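Local coordinates for protein transcriptional regulator (Saccharomonospora viridis, PDB 4KWA) that probably acts as a TetR-family transcriptional repressor, binding regulatory DNA through an N-terminal helix-turn-helix domain, and binds choline in its C-terminal domain, at residues 5-10 with 56-61. Residues are numbered along the deposited sequence; the frame is centred on the assembly and turned at random.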
ATOM      1  N   ALA A   5     -30.988  -2.453  11.114  1.00 49.00           N
ATOM      2  CA  ALA A   5     -30.965  -1.719   9.842  1.00 51.52           C
ATOM      3  C   ALA A   5     -29.532  -1.203   9.601  1.00 43.57           C
ATOM      4  O   ALA A   5     -28.988  -1.379   8.523  1.00 36.82           O
ATOM      5  CB  ALA A   5     -31.953  -0.572   9.874  1.00 55.36           C
ATOM      6  N   ARG A   6     -28.899  -0.642  10.635  1.00 46.85           N
ATOM      7  CA  ARG A   6     -27.505  -0.143  10.530  1.00 46.18           C
ATOM      8  C   ARG A   6     -26.470  -1.194  10.132  1.00 37.63           C
ATOM      9  O   ARG A   6     -25.588  -0.982   9.256  1.00 31.82           O
ATOM     10  CB  ARG A   6     -27.032   0.509  11.861  1.00 49.02           C
ATOM     11  CG  ARG A   6     -27.561   1.894  12.173  1.00 51.73           C
ATOM     12  CD  ARG A   6     -26.997   2.451  13.496  1.00 53.55           C
ATOM     13  NE  ARG A   6     -25.686   3.045  13.324  1.00 54.38           N
ATOM     14  CZ  ARG A   6     -24.508   2.425  13.451  1.00 60.88           C
ATOM     15  NH1 ARG A   6     -23.414   3.107  13.169  1.00 54.93           N
ATOM     16  NH2 ARG A   6     -24.397   1.139  13.815  1.00 60.10           N
ATOM     17  N   ARG A   7     -26.473  -2.321  10.829  1.00 34.71           N
ATOM     18  CA  ARG A   7     -25.538  -3.363  10.535  1.00 35.02           C
ATOM     19  C   ARG A   7     -25.628  -3.847   9.081  1.00 30.04           C
ATOM     20  O   ARG A   7     -24.639  -4.097   8.430  1.00 32.60           O
ATOM     21  CB  ARG A   7     -25.895  -4.545  11.449  1.00 48.07           C
ATOM     22  CG  ARG A   7     -24.894  -5.668  11.435  1.00 44.40           C
ATOM     23  CD  ARG A   7     -25.431  -6.920  12.089  1.00 55.36           C
ATOM     24  NE  ARG A   7     -26.532  -7.513  11.300  1.00 55.35           N
ATOM     25  CZ  ARG A   7     -26.347  -8.225  10.178  1.00 55.05           C
ATOM     26  NH1 ARG A   7     -25.108  -8.373   9.659  1.00 56.35           N
ATOM     27  NH2 ARG A   7     -27.405  -8.726   9.528  1.00 46.88           N
ATOM     28  N   ARG A   8     -26.867  -4.027   8.598  1.00 34.48           N
ATOM     29  CA  ARG A   8     -27.095  -4.497   7.231  1.00 38.93           C
ATOM     30  C   ARG A   8     -26.575  -3.493   6.200  1.00 30.39           C
ATOM     31  O   ARG A   8     -25.900  -3.878   5.269  1.00 33.24           O
ATOM     32  CB  ARG A   8     -28.550  -4.944   7.002  1.00 44.22           C
ATOM     33  CG  ARG A   8     -28.725  -6.446   7.347  1.00 57.74           C
ATOM     34  CD  ARG A   8     -30.141  -7.048   7.283  1.00 62.05           C
ATOM     35  NE  ARG A   8     -30.812  -6.860   5.991  1.00 63.64           N
ATOM     36  CZ  ARG A   8     -31.721  -5.914   5.723  1.00 72.54           C
ATOM     37  NH1 ARG A   8     -32.239  -5.809   4.473  1.00 58.66           N
ATOM     38  NH2 ARG A   8     -32.121  -5.068   6.690  1.00 65.94           N
ATOM     39  N   ILE A   9     -26.850  -2.216   6.446  1.00 31.17           N
ATOM     40  CA  ILE A   9     -26.303  -1.184   5.575  1.00 29.39           C
ATOM     41  C   ILE A   9     -24.808  -1.260   5.538  1.00 28.17           C
ATOM     42  O   ILE A   9     -24.181  -1.213   4.461  1.00 30.70           O
ATOM     43  CB  ILE A   9     -26.722   0.227   6.035  1.00 29.63           C
ATOM     44  CG1 ILE A   9     -28.213   0.462   5.872  1.00 30.81           C
ATOM     45  CG2 ILE A   9     -25.966   1.284   5.244  1.00 30.89           C
ATOM     46  CD1 ILE A   9     -28.749   1.715   6.555  1.00 35.86           C
ATOM     47  N   LEU A  10     -24.185  -1.357   6.714  1.00 28.83           N
ATOM     48  CA  LEU A  10     -22.721  -1.422   6.784  1.00 29.42           C
ATOM     49  C   LEU A  10     -22.116  -2.626   6.185  1.00 24.50           C
ATOM     50  O   LEU A  10     -21.101  -2.544   5.519  1.00 29.87           O
ATOM     51  CB  LEU A  10     -22.247  -1.262   8.231  1.00 31.05           C
ATOM     52  CG  LEU A  10     -22.531   0.091   8.836  1.00 32.95           C
ATOM     53  CD1 LEU A  10     -22.095   0.025  10.279  1.00 36.75           C
ATOM     54  CD2 LEU A  10     -21.855   1.215   8.110  1.00 34.85           C
ATOM     55  N   LEU A  56     -15.707   0.847   8.497  1.00 29.82           N
ATOM     56  CA  LEU A  56     -14.309   0.500   8.853  1.00 30.96           C
ATOM     57  C   LEU A  56     -14.306   0.134  10.359  1.00 31.60           C
ATOM     58  O   LEU A  56     -13.657  -0.824  10.778  1.00 29.78           O
ATOM     59  CB  LEU A  56     -13.393   1.680   8.673  1.00 28.11           C
ATOM     60  CG  LEU A  56     -13.160   2.093   7.239  1.00 35.83           C
ATOM     61  CD1 LEU A  56     -12.460   3.430   7.175  1.00 37.91           C
ATOM     62  CD2 LEU A  56     -12.311   1.058   6.559  1.00 43.73           C
ATOM     63  N   ARG A  57     -14.990   0.917  11.160  1.00 31.92           N
ATOM     64  CA  ARG A  57     -14.995   0.639  12.582  1.00 30.93           C
ATOM     65  C   ARG A  57     -15.557  -0.744  12.861  1.00 34.71           C
ATOM     66  O   ARG A  57     -14.989  -1.530  13.649  1.00 28.95           O
ATOM     67  CB  ARG A  57     -15.814   1.679  13.320  1.00 34.58           C
ATOM     68  CG  ARG A  57     -15.566   1.748  14.831  1.00 38.08           C
ATOM     69  CD  ARG A  57     -16.524   2.696  15.531  1.00 47.80           C
ATOM     70  NE  ARG A  57     -16.759   3.960  14.805  1.00 50.93           N
ATOM     71  CZ  ARG A  57     -15.927   4.986  14.758  1.00 43.91           C
ATOM     72  NH1 ARG A  57     -16.284   6.105  14.128  1.00 42.16           N
ATOM     73  NH2 ARG A  57     -14.781   4.927  15.416  1.00 50.18           N
ATOM     74  N   ARG A  58     -16.654  -1.076  12.172  1.00 30.68           N
ATOM     75  CA  ARG A  58     -17.265  -2.396  12.356  1.00 28.86           C
ATOM     76  C   ARG A  58     -16.324  -3.509  11.896  1.00 31.44           C
ATOM     77  O   ARG A  58     -16.178  -4.569  12.537  1.00 30.90           O
ATOM     78  CB  ARG A  58     -18.635  -2.508  11.613  1.00 32.66           C
ATOM     79  CG  ARG A  58     -19.326  -3.853  11.880  1.00 39.70           C
ATOM     80  CD  ARG A  58     -20.645  -3.946  11.061  1.00 45.08           C
ATOM     81  NE  ARG A  58     -21.074  -5.340  10.918  1.00 47.60           N
ATOM     82  CZ  ARG A  58     -20.761  -6.153   9.912  1.00 51.84           C
ATOM     83  NH1 ARG A  58     -20.001  -5.741   8.880  1.00 51.46           N
ATOM     84  NH2 ARG A  58     -21.225  -7.408   9.936  1.00 47.20           N
ATOM     85  N   ASN A  59     -15.621  -3.285  10.805  1.00 30.17           N
ATOM     86  CA  ASN A  59     -14.757  -4.320  10.336  1.00 31.96           C
ATOM     87  C   ASN A  59     -13.543  -4.501  11.200  1.00 28.90           C
ATOM     88  O   ASN A  59     -13.047  -5.622  11.333  1.00 31.90           O
ATOM     89  CB  ASN A  59     -14.360  -4.038   8.889  1.00 33.99           C
ATOM     90  CG  ASN A  59     -13.349  -5.003   8.408  1.00 37.52           C
ATOM     91  OD1 ASN A  59     -12.130  -4.772   8.628  1.00 38.58           O
ATOM     92  ND2 ASN A  59     -13.810  -6.165   7.989  1.00 41.57           N
ATOM     93  N   VAL A  60     -12.999  -3.420  11.737  1.00 35.25           N
ATOM     94  CA  VAL A  60     -11.787  -3.535  12.607  1.00 35.69           C
ATOM     95  C   VAL A  60     -12.177  -4.388  13.779  1.00 35.92           C
ATOM     96  O   VAL A  60     -11.397  -5.242  14.196  1.00 31.44           O
ATOM     97  CB  VAL A  60     -11.258  -2.160  13.063  1.00 31.97           C
ATOM     98  CG1 VAL A  60     -10.394  -2.199  14.354  1.00 33.68           C
ATOM     99  CG2 VAL A  60     -10.597  -1.455  11.898  1.00 35.99           C
ATOM    100  N   LYS A  61     -13.376  -4.191  14.308  1.00 30.14           N
ATOM    101  CA  LYS A  61     -13.825  -5.050  15.412  1.00 33.66           C
ATOM    102  C   LYS A  61     -14.009  -6.522  15.022  1.00 34.21           C
ATOM    103  O   LYS A  61     -13.670  -7.426  15.759  1.00 34.53           O
ATOM    104  CB  LYS A  61     -15.148  -4.508  15.943  1.00 32.01           C
ATOM    105  CG  LYS A  61     -15.926  -5.478  16.811  1.00 44.21           C
ATOM    106  CD  LYS A  61     -16.970  -4.821  17.681  1.00 49.06           C
ATOM    107  CE  LYS A  61     -16.389  -4.554  19.062  1.00 64.39           C
ATOM    108  NZ  LYS A  61     -16.122  -5.823  19.812  1.00 59.33           N
TER
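Arg58 reaches from helix 48-71 across the gap to helix 2-20 and lies against Arg7 and Leu10 there; the nearest CA atoms, those of Leu10 and Arg58, are 7.9 Å apart. The span is made possible by an extended chain. In Arg58, CG is anti to the backbone N (chi1 -176°) and the stem stays straight to NE, carrying the guanidinium to the neighbouring helix. Midway, its CD passes 4.2 Å from CB of Leu10, whose CA-CB bond points toward Arg58; the side chain of this buried leucine also touches Phe45. Farther out, NE of Arg58 comes 3.9 Å from CG of Arg7, which approaches the guanidinium obliquely. Arg7 starts with the same anti first torsion, but the bend at chi3 (68°) lays the guanidinium along the flank of its own helix, beside Glu11. The two guanidinium planes are inclined by 54° and do not stack. NH2 of Arg58 lies at the edge of the Arg7 group, near its plane, 4.0 Å from Arg7 NH1. Glu11, one helical turn beyond Arg7, lies close to both heads: its OE1 forms a salt bridge with NH1 of Arg7 and a long, weak ion pair with NH2 of Arg58. Helix 2-20 opens the DNA-binding domain, whose predicted helix-turn-helix follows, whereas helix 48-71 leads toward the ligand-binding part, with Asn59 ND2 hydrogen-bonded to OE2 of Glu98 on helix 94-109. No hydrogen bond joins the two segments, and the contact buries a modest 157 Å². Its cohesion therefore rests on van der Waals contact of the Arg58 stem and NE with Leu10 CB and Arg7 CG, while the carboxylate of Glu11 probably offsets part of the repulsion between the two positive heads.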